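Local coordinates for protein tapirin (Caldicellulosiruptor kristjanssonii, PDB 6N2B) that probably helps the cell attach to plant biomass by binding cellulose, through a calcium-containing beta-helix domain, at residues 202-207 with 546-551; 292-297 with 309-314; 313-318 with 403-408. One frame throughout, in Å; residues are numbered along the deposited sequence.

Interaction 1 of 3, residues 202-207 with 546-551; sequences NDLFEY and LNYIPP
The C-terminal tail folds back on the lead-in to the beta-helix where Tyr548, just beyond helix 536-546, packs on Leu204 in the short 3-10 turn 204-206 that precedes strand 207-211. Tyr548 holds its ring trans to the backbone nitrogen (chi1 179°), which sends it across to Leu204, lying antiparallel to that side chain. Leu204 CD2 stands almost exactly over the middle of one ring face, 3.8 Å from the centroid, a well-centred CH-pi contact. The backbone N of Pro550 lies above the other face, nearer the rim. At the far end of the same ring, Leu204 N donates to Tyr548 OH over 3.1 Å with an N-H...O angle of 156°. Phe205 meets the ring obliquely, the two planes 78° apart and CE2 of each 3.9 Å from the other. Leu204 also touches Leu546 through its CD2, 4.2 Å from Leu546 CD1. Further along, Pro551 sets its CG 3.4 Å from Asn202 O and lies along the Asn202 amide. Asp203 turns its carboxylate to a salt bridge with Arg533, while Phe205 leans on helix 536-546. A single leucine thus holds the tyrosine twice, its methyl over the aromatic face and its amide on the hydroxyl, which probably limits both the shift and the tilt of the ring.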
loop_
_atom_site.group_PDB
_atom_site.type_symbol
_atom_site.label_atom_id
_atom_site.label_comp_id
_atom_site.label_asym_id
_atom_site.label_seq_id
_atom_site.Cartn_x
_atom_site.Cartn_y
_atom_site.Cartn_z
ATOM N N ASN A 202 -0.237 11.671 8.263
ATOM C CA ASN A 202 -1.535 11.788 8.909
ATOM C C ASN A 202 -2.477 12.762 8.196
ATOM O O ASN A 202 -3.557 13.054 8.715
ATOM C CB ASN A 202 -1.372 12.143 10.395
ATOM C CG ASN A 202 -0.850 13.549 10.638
ATOM O OD1 ASN A 202 -0.781 14.383 9.736
ATOM N ND2 ASN A 202 -0.500 13.821 11.888
ATOM N N ASP A 203 -2.118 13.214 6.998
ATOM C CA ASP A 203 -2.912 14.156 6.216
ATOM C C ASP A 203 -3.750 13.403 5.193
ATOM O O ASP A 203 -3.200 12.737 4.314
ATOM C CB ASP A 203 -1.993 15.145 5.504
ATOM C CG ASP A 203 -2.744 16.226 4.777
ATOM O OD1 ASP A 203 -3.933 16.459 5.091
ATOM O OD2 ASP A 203 -2.123 16.852 3.885
ATOM N N LEU A 204 -5.074 13.553 5.277
ATOM C CA LEU A 204 -5.960 12.842 4.360
ATOM C C LEU A 204 -5.661 13.186 2.905
ATOM O O LEU A 204 -5.764 12.326 2.025
ATOM C CB LEU A 204 -7.422 13.153 4.694
ATOM C CG LEU A 204 -8.527 12.791 3.695
ATOM C CD1 LEU A 204 -8.943 11.328 3.797
ATOM C CD2 LEU A 204 -9.715 13.674 3.949
ATOM N N PHE A 205 -5.276 14.428 2.631
ATOM C CA PHE A 205 -5.070 14.858 1.255
ATOM C C PHE A 205 -3.724 14.436 0.682
ATOM O O PHE A 205 -3.435 14.769 -0.476
ATOM C CB PHE A 205 -5.264 16.375 1.168
ATOM C CG PHE A 205 -6.648 16.790 1.560
ATOM C CD1 PHE A 205 -7.709 16.598 0.689
ATOM C CD2 PHE A 205 -6.910 17.270 2.829
ATOM C CE1 PHE A 205 -9.000 16.926 1.057
ATOM C CE2 PHE A 205 -8.193 17.583 3.202
ATOM C CZ PHE A 205 -9.242 17.416 2.310
ATOM N N GLU A 206 -2.910 13.709 1.454
ATOM C CA GLU A 206 -1.709 13.071 0.937
ATOM C C GLU A 206 -2.002 11.728 0.270
ATOM O O GLU A 206 -1.164 11.219 -0.479
ATOM C CB GLU A 206 -0.687 12.910 2.071
ATOM C CG GLU A 206 0.346 11.757 1.934
ATOM C CD GLU A 206 1.315 11.906 0.737
ATOM O OE1 GLU A 206 1.463 13.026 0.193
ATOM O OE2 GLU A 206 1.916 10.882 0.328
ATOM N N TYR A 207 -3.186 11.164 0.453
ATOM C CA TYR A 207 -3.421 9.795 0.020
ATOM C C TYR A 207 -3.907 9.733 -1.427
ATOM O O TYR A 207 -4.762 10.521 -1.849
ATOM C CB TYR A 207 -4.381 9.102 0.988
ATOM C CG TYR A 207 -3.594 8.783 2.233
ATOM C CD1 TYR A 207 -3.361 9.760 3.209
ATOM C CD2 TYR A 207 -2.988 7.541 2.389
ATOM C CE1 TYR A 207 -2.598 9.485 4.328
ATOM C CE2 TYR A 207 -2.211 7.256 3.504
ATOM C CZ TYR A 207 -2.015 8.228 4.465
ATOM O OH TYR A 207 -1.234 7.927 5.560
ATOM N N LEU A 546 -17.043 15.310 4.556
ATOM C CA LEU A 546 -16.681 14.316 5.563
ATOM C C LEU A 546 -16.589 14.881 6.973
ATOM O O LEU A 546 -16.317 14.111 7.903
ATOM C CB LEU A 546 -15.331 13.671 5.222
ATOM C CG LEU A 546 -15.181 13.041 3.844
ATOM C CD1 LEU A 546 -13.754 12.504 3.657
ATOM C CD2 LEU A 546 -16.252 11.953 3.647
ATOM N N ASN A 547 -16.780 16.191 7.154
ATOM C CA ASN A 547 -16.605 16.837 8.449
ATOM C C ASN A 547 -15.221 16.488 8.989
ATOM O O ASN A 547 -15.049 15.878 10.046
ATOM C CB ASN A 547 -17.727 16.435 9.408
ATOM C CG ASN A 547 -17.856 17.367 10.605
ATOM O OD1 ASN A 547 -17.277 18.453 10.637
ATOM N ND2 ASN A 547 -18.631 16.936 11.600
ATOM N N TYR A 548 -14.229 16.851 8.184
ATOM C CA TYR A 548 -12.850 16.431 8.374
ATOM C C TYR A 548 -12.100 17.513 9.126
ATOM O O TYR A 548 -12.219 18.690 8.787
ATOM C CB TYR A 548 -12.165 16.176 7.032
ATOM C CG TYR A 548 -10.713 15.768 7.188
ATOM C CD1 TYR A 548 -10.362 14.614 7.887
ATOM C CD2 TYR A 548 -9.693 16.551 6.651
ATOM C CE1 TYR A 548 -9.032 14.251 8.028
ATOM C CE2 TYR A 548 -8.361 16.198 6.792
ATOM C CZ TYR A 548 -8.036 15.050 7.479
ATOM O OH TYR A 548 -6.712 14.699 7.620
ATOM N N ILE A 549 -11.330 17.117 10.132
ATOM C CA ILE A 549 -10.481 18.030 10.886
ATOM C C ILE A 549 -9.028 17.598 10.715
ATOM O O ILE A 549 -8.576 16.630 11.331
ATOM C CB ILE A 549 -10.869 18.079 12.375
ATOM C CG1 ILE A 549 -12.349 18.389 12.543
ATOM C CG2 ILE A 549 -10.041 19.132 13.092
ATOM C CD1 ILE A 549 -13.048 17.541 13.557
ATOM N N PRO A 550 -8.260 18.300 9.885
ATOM C CA PRO A 550 -6.847 17.942 9.700
ATOM C C PRO A 550 -6.062 18.099 10.988
ATOM O O PRO A 550 -6.251 19.080 11.725
ATOM C CB PRO A 550 -6.361 18.929 8.624
ATOM C CG PRO A 550 -7.479 19.891 8.404
ATOM C CD PRO A 550 -8.731 19.233 8.859
ATOM N N PRO A 551 -5.156 17.163 11.272
ATOM C CA PRO A 551 -4.477 17.104 12.591
ATOM C C PRO A 551 -3.592 18.305 12.889
ATOM O O PRO A 551 -3.815 18.982 13.908
ATOM C CB PRO A 551 -3.639 15.824 12.492
ATOM C CG PRO A 551 -4.308 15.022 11.426
ATOM C CD PRO A 551 -4.842 15.992 10.439
HETATM O O HOH W 1 -5.808 12.503 9.410
#

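Interaction 2 of 3, residues 292-297 with 309-314; sequences NKIYTG and YKANEI
Ile294 and Ile314 sit side by side on successive coils, their backbones paired in parallel and their side chains turned into the domain. Ile294 CG2 meets Ile314 CD1 at 3.7 Å, the two chains crossing at a slant. Its other branch heads away toward Ala311: CG1 lies anti to the carbonyl carbon (chi1 -59°), and the extended chain beyond it carries CD1 to 3.6 Å from Ala311 CB. Leu289, Met301, Phe328 and Ile330 close round this apolar cluster. The backbone bonds flank it: Glu313 N donates to Asn292 O over 2.9 Å and Ile294 N to Glu313 O over 3.0 Å. Asn292 O also takes a weak bond from Asn312 N at the corner. On the opposite face the packing gives way to water. Lys293 and Glu313 lie alongside each other and point the same way, the methylenes of Lys293 lying against the Glu313 carboxylate, yet Lys293 NZ stays 4.1 Å from Glu313 OE2, beyond a salt bridge. One water joins Lys293 NZ to Glu313 OE1, which also accepts from Tyr315 OH; a second donates to Glu313 OE2, 2.7 Å away, and to Asn292 OD1, and accepts from Asn312 ND2. The opposite charges probably still attract across the first of these waters. Parallel strands paired from coil to coil, with aliphatic residues stacked in the interior, are characteristic of a parallel beta-helix; here the outer side carries charged and amide groups.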
loop_
_atom_site.group_PDB
_atom_site.type_symbol
_atom_site.label_atom_id
_atom_site.label_comp_id
_atom_site.label_asym_id
_atom_site.label_seq_id
_atom_site.Cartn_x
_atom_site.Cartn_y
_atom_site.Cartn_z
ATOM N N ASN A 292 11.563 1.723 2.468
ATOM C CA ASN A 292 12.476 2.390 3.383
ATOM C C ASN A 292 12.355 1.782 4.777
ATOM O O ASN A 292 13.263 1.094 5.249
ATOM C CB ASN A 292 12.185 3.890 3.380
ATOM C CG ASN A 292 13.161 4.667 4.219
ATOM O OD1 ASN A 292 14.234 4.167 4.557
ATOM N ND2 ASN A 292 12.796 5.892 4.575
ATOM N N LYS A 293 11.226 2.006 5.444
ATOM C CA LYS A 293 10.966 1.445 6.765
ATOM C C LYS A 293 9.702 0.593 6.709
ATOM O O LYS A 293 8.694 1.004 6.129
ATOM C CB LYS A 293 10.835 2.556 7.812
ATOM C CG LYS A 293 11.783 3.725 7.589
ATOM C CD LYS A 293 11.666 4.776 8.678
ATOM C CE LYS A 293 12.452 6.038 8.321
ATOM N NZ LYS A 293 12.735 6.884 9.520
ATOM N N ILE A 294 9.777 -0.603 7.279
ATOM C CA ILE A 294 8.649 -1.516 7.377
ATOM C C ILE A 294 8.416 -1.830 8.844
ATOM O O ILE A 294 9.373 -2.090 9.587
ATOM C CB ILE A 294 8.901 -2.827 6.606
ATOM C CG1 ILE A 294 9.155 -2.554 5.126
ATOM C CG2 ILE A 294 7.743 -3.809 6.828
ATOM C CD1 ILE A 294 9.371 -3.821 4.317
ATOM N N TYR A 295 7.153 -1.820 9.262
ATOM C CA TYR A 295 6.780 -2.350 10.567
ATOM C C TYR A 295 5.631 -3.328 10.389
ATOM O O TYR A 295 4.685 -3.052 9.647
ATOM C CB TYR A 295 6.374 -1.237 11.563
ATOM C CG TYR A 295 5.634 -1.758 12.792
ATOM C CD1 TYR A 295 6.330 -2.225 13.909
ATOM C CD2 TYR A 295 4.240 -1.800 12.831
ATOM C CE1 TYR A 295 5.662 -2.720 15.033
ATOM C CE2 TYR A 295 3.570 -2.293 13.945
ATOM C CZ TYR A 295 4.289 -2.748 15.042
ATOM O OH TYR A 295 3.626 -3.239 16.145
ATOM N N THR A 296 5.716 -4.475 11.056
ATOM C CA THR A 296 4.563 -5.353 11.225
ATOM C C THR A 296 4.334 -5.645 12.702
ATOM O O THR A 296 5.261 -5.607 13.520
ATOM C CB THR A 296 4.703 -6.691 10.489
ATOM O OG1 THR A 296 5.365 -7.633 11.344
ATOM C CG2 THR A 296 5.483 -6.537 9.210
ATOM N N GLY A 297 3.080 -5.945 13.031
ATOM C CA GLY A 297 2.714 -6.412 14.355
ATOM C C GLY A 297 2.911 -7.906 14.496
ATOM O O GLY A 297 3.730 -8.518 13.799
ATOM N N TYR A 309 12.928 -8.696 -2.268
ATOM C CA TYR A 309 12.333 -7.847 -1.252
ATOM C C TYR A 309 13.439 -7.120 -0.501
ATOM O O TYR A 309 14.266 -7.756 0.153
ATOM C CB TYR A 309 11.507 -8.698 -0.299
ATOM C CG TYR A 309 10.467 -9.547 -0.980
ATOM C CD1 TYR A 309 9.195 -9.042 -1.246
ATOM C CD2 TYR A 309 10.739 -10.860 -1.342
ATOM C CE1 TYR A 309 8.230 -9.820 -1.862
ATOM C CE2 TYR A 309 9.773 -11.651 -1.966
ATOM C CZ TYR A 309 8.520 -11.126 -2.220
ATOM O OH TYR A 309 7.543 -11.900 -2.837
ATOM N N LYS A 310 13.438 -5.798 -0.575
ATOM C CA LYS A 310 14.408 -4.968 0.121
ATOM C C LYS A 310 13.702 -4.067 1.127
ATOM O O LYS A 310 12.733 -3.381 0.789
ATOM C CB LYS A 310 15.211 -4.120 -0.872
ATOM C CG LYS A 310 15.920 -4.946 -1.950
ATOM C CD LYS A 310 16.625 -4.041 -2.957
ATOM C CE LYS A 310 16.868 -4.734 -4.297
ATOM N NZ LYS A 310 18.236 -5.316 -4.432
ATOM N N ALA A 311 14.180 -4.067 2.361
ATOM C CA ALA A 311 13.840 -3.024 3.317
ATOM C C ALA A 311 15.132 -2.442 3.876
ATOM O O ALA A 311 16.117 -3.158 4.066
ATOM C CB ALA A 311 12.963 -3.554 4.457
ATOM N N ASN A 312 15.137 -1.139 4.127
ATOM C CA ASN A 312 16.297 -0.550 4.777
ATOM C C ASN A 312 16.216 -0.687 6.289
ATOM O O ASN A 312 17.233 -0.921 6.948
ATOM C CB ASN A 312 16.437 0.913 4.387
ATOM C CG ASN A 312 17.872 1.353 4.390
ATOM O OD1 ASN A 312 18.696 0.822 3.634
ATOM N ND2 ASN A 312 18.198 2.312 5.256
ATOM N N GLU A 313 15.023 -0.502 6.855
ATOM C CA GLU A 313 14.739 -0.792 8.251
ATOM C C GLU A 313 13.545 -1.719 8.267
ATOM O O GLU A 313 12.630 -1.558 7.452
ATOM C CB GLU A 313 14.434 0.469 9.057
ATOM C CG GLU A 313 15.212 1.681 8.598
ATOM C CD GLU A 313 15.034 2.908 9.497
ATOM O OE1 GLU A 313 14.341 2.813 10.543
ATOM O OE2 GLU A 313 15.600 3.976 9.149
ATOM N N ILE A 314 13.564 -2.706 9.168
ATOM C CA ILE A 314 12.448 -3.638 9.338
ATOM C C ILE A 314 12.268 -3.879 10.828
ATOM O O ILE A 314 13.221 -4.235 11.523
ATOM C CB ILE A 314 12.662 -4.966 8.570
ATOM C CG1 ILE A 314 11.693 -6.058 9.036
ATOM C CG2 ILE A 314 14.076 -5.467 8.711
ATOM C CD1 ILE A 314 10.247 -5.799 8.682
HETATM O O HOH W 2 16.168 4.446 6.578
HETATM O O HOH W 3 13.551 4.902 11.955
#

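Interaction 3 of 3, residues 313-318 with 403-408; sequences EIYSDG and PSYPPF
Two aromatic rings, Tyr315 and Tyr405, and the puckered ring of Pro406 interlock where an extended loop crosses the outer surface of strand 314-316. Pro406 comes head-on to Tyr315 and lays its CD over one face of the ring, 3.6 Å from the centroid, while its CG lies close to Tyr315 CE2 and CZ; this is a CH-pi contact between proline and aromatic ring. Tyr405 CG lies opposite the carbonyl carbon (chi1 -82°), which swings the ring toward Tyr315 and Asp317. Tyr405 runs past Tyr315 the other way, their planes 63° apart and centroids 5.5 Å from each other, neither stacked nor edge-to-face. Its own face receives Tyr315 CB, 4.1 Å from the Tyr405 centroid, in a second and less centred CH-pi contact. Phe408, the first residue of helix 408-413, turns an edge to Tyr315, with the CE2 atoms of Phe408 and Tyr315 4.2 Å apart. Each tyrosine is anchored at its hydroxyl. Tyr405 OH donates to Asp317 OD1 over 2.5 Å, on the anti side but tilted out of the carboxylate plane, the carboxylate and ring planes being 12° apart; the other oxygen, Asp317 OD2, is bonded to Tyr295 OH on the preceding coil. Tyr315 OH donates to Glu313 OE1 over 2.6 Å, reaching that oxygen from above the carboxylate plane. Past Tyr315 the chain turns a corner, where Ser316 OG accepts from Gly318 N in an ST turn and bonds Thr296 OG1. Pro403 touches Ile335, Tyr405 also touches Tyr295, and Phe408 touches Lys293, so the loop passes from coil to coil across a parallel beta-helix, here as an aromatic and proline-rich strap over its outer face.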
loop_
_atom_site.group_PDB
_atom_site.type_symbol
_atom_site.label_atom_id
_atom_site.label_comp_id
_atom_site.label_asym_id
_atom_site.label_seq_id
_atom_site.Cartn_x
_atom_site.Cartn_y
_atom_site.Cartn_z
ATOM N N GLU A 313 15.023 -0.502 6.855
ATOM C CA GLU A 313 14.739 -0.792 8.251
ATOM C C GLU A 313 13.545 -1.719 8.267
ATOM O O GLU A 313 12.630 -1.558 7.452
ATOM C CB GLU A 313 14.434 0.469 9.057
ATOM C CG GLU A 313 15.212 1.681 8.598
ATOM C CD GLU A 313 15.034 2.908 9.497
ATOM O OE1 GLU A 313 14.341 2.813 10.543
ATOM O OE2 GLU A 313 15.600 3.976 9.149
ATOM N N ILE A 314 13.564 -2.706 9.168
ATOM C CA ILE A 314 12.448 -3.638 9.338
ATOM C C ILE A 314 12.268 -3.879 10.828
ATOM O O ILE A 314 13.221 -4.235 11.523
ATOM C CB ILE A 314 12.662 -4.966 8.570
ATOM C CG1 ILE A 314 11.693 -6.058 9.036
ATOM C CG2 ILE A 314 14.076 -5.467 8.711
ATOM C CD1 ILE A 314 10.247 -5.799 8.682
ATOM N N TYR A 315 11.061 -3.656 11.327
ATOM C CA TYR A 315 10.735 -3.909 12.723
ATOM C C TYR A 315 9.507 -4.794 12.774
ATOM O O TYR A 315 8.527 -4.531 12.072
ATOM C CB TYR A 315 10.470 -2.611 13.483
ATOM C CG TYR A 315 11.530 -1.560 13.272
ATOM C CD1 TYR A 315 12.715 -1.598 13.984
ATOM C CD2 TYR A 315 11.351 -0.533 12.355
ATOM C CE1 TYR A 315 13.702 -0.628 13.795
ATOM C CE2 TYR A 315 12.318 0.440 12.167
ATOM C CZ TYR A 315 13.498 0.382 12.885
ATOM O OH TYR A 315 14.477 1.325 12.700
ATOM N N SER A 316 9.549 -5.838 13.596
ATOM C CA SER A 316 8.429 -6.765 13.592
ATOM C C SER A 316 8.242 -7.407 14.954
ATOM O O SER A 316 9.172 -8.003 15.507
ATOM C CB SER A 316 8.613 -7.847 12.538
ATOM O OG SER A 316 7.455 -8.654 12.494
ATOM N N ASP A 317 7.027 -7.289 15.479
ATOM C CA ASP A 317 6.625 -7.950 16.710
ATOM C C ASP A 317 6.319 -9.432 16.499
ATOM O O ASP A 317 5.869 -10.099 17.440
ATOM C CB ASP A 317 5.412 -7.230 17.309
ATOM C CG ASP A 317 5.763 -5.851 17.864
ATOM O OD1 ASP A 317 6.968 -5.552 17.998
ATOM O OD2 ASP A 317 4.842 -5.062 18.177
ATOM N N GLY A 318 6.568 -9.946 15.287
ATOM C CA GLY A 318 6.288 -11.320 14.907
ATOM C C GLY A 318 7.390 -11.930 14.056
ATOM O O GLY A 318 8.537 -11.483 14.107
ATOM N N PRO A 403 18.199 -2.503 20.458
ATOM C CA PRO A 403 17.833 -1.080 20.497
ATOM C C PRO A 403 16.321 -0.915 20.498
ATOM O O PRO A 403 15.550 -1.857 20.307
ATOM C CB PRO A 403 18.471 -0.483 19.236
ATOM C CG PRO A 403 18.821 -1.663 18.373
ATOM C CD PRO A 403 19.010 -2.846 19.275
ATOM N N SER A 404 15.897 0.317 20.741
ATOM C CA SER A 404 14.476 0.589 20.830
ATOM C C SER A 404 13.903 0.826 19.441
ATOM O O SER A 404 14.591 1.314 18.541
ATOM C CB SER A 404 14.221 1.800 21.728
ATOM O OG SER A 404 14.566 1.508 23.077
ATOM N N TYR A 405 12.640 0.437 19.265
ATOM C CA TYR A 405 11.868 0.823 18.089
ATOM C C TYR A 405 11.929 2.335 17.918
ATOM O O TYR A 405 11.939 3.072 18.910
ATOM C CB TYR A 405 10.404 0.398 18.214
ATOM C CG TYR A 405 10.106 -1.038 17.851
ATOM C CD1 TYR A 405 11.108 -1.903 17.409
ATOM C CD2 TYR A 405 8.815 -1.531 17.957
ATOM C CE1 TYR A 405 10.811 -3.225 17.086
ATOM C CE2 TYR A 405 8.516 -2.831 17.646
ATOM C CZ TYR A 405 9.500 -3.677 17.210
ATOM O OH TYR A 405 9.156 -4.972 16.894
ATOM N N PRO A 406 11.959 2.836 16.692
ATOM C CA PRO A 406 11.874 4.278 16.479
ATOM C C PRO A 406 10.460 4.778 16.748
ATOM O O PRO A 406 9.505 3.989 16.811
ATOM C CB PRO A 406 12.274 4.430 15.004
ATOM C CG PRO A 406 11.860 3.140 14.386
ATOM C CD PRO A 406 12.019 2.079 15.432
ATOM N N PRO A 407 10.281 6.086 16.947
ATOM C CA PRO A 407 8.992 6.570 17.472
ATOM C C PRO A 407 7.837 6.567 16.485
ATOM O O PRO A 407 6.681 6.645 16.930
ATOM C CB PRO A 407 9.313 8.001 17.921
ATOM C CG PRO A 407 10.549 8.377 17.146
ATOM C CD PRO A 407 11.335 7.115 17.026
ATOM N N PHE A 408 8.091 6.469 15.174
ATOM C CA PHE A 408 6.976 6.520 14.224
ATOM C C PHE A 408 6.003 5.375 14.443
ATOM O O PHE A 408 4.813 5.503 14.133
ATOM C CB PHE A 408 7.478 6.520 12.767
ATOM C CG PHE A 408 7.870 5.160 12.235
ATOM C CD1 PHE A 408 6.933 4.321 11.671
ATOM C CD2 PHE A 408 9.188 4.745 12.260
ATOM C CE1 PHE A 408 7.292 3.074 11.179
ATOM C CE2 PHE A 408 9.552 3.507 11.758
ATOM C CZ PHE A 408 8.597 2.668 11.217
#

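Interactions 2 and 3 are neighbours, their centres about 9 Å apart, and share Glu313 and Ile314. Strands 293-296 and 314-316 pair side by side, so interaction 2 stitches one beta-helix coil to the next, and interaction 3 covers the outside of the second coil with a loop 85 residues further on. Ile294 O and Tyr315 N, 2.9 Å apart, continue the pairing between them. Interaction 1 lies about 25 Å from interaction 2 and 26 Å from interaction 3, centre to centre, and joins the two ends of the modelled chain, with the other contacts in the sequence between. Local coil pairing, a returning loop and a fastened C-terminal tail thus act at increasing sequence separations.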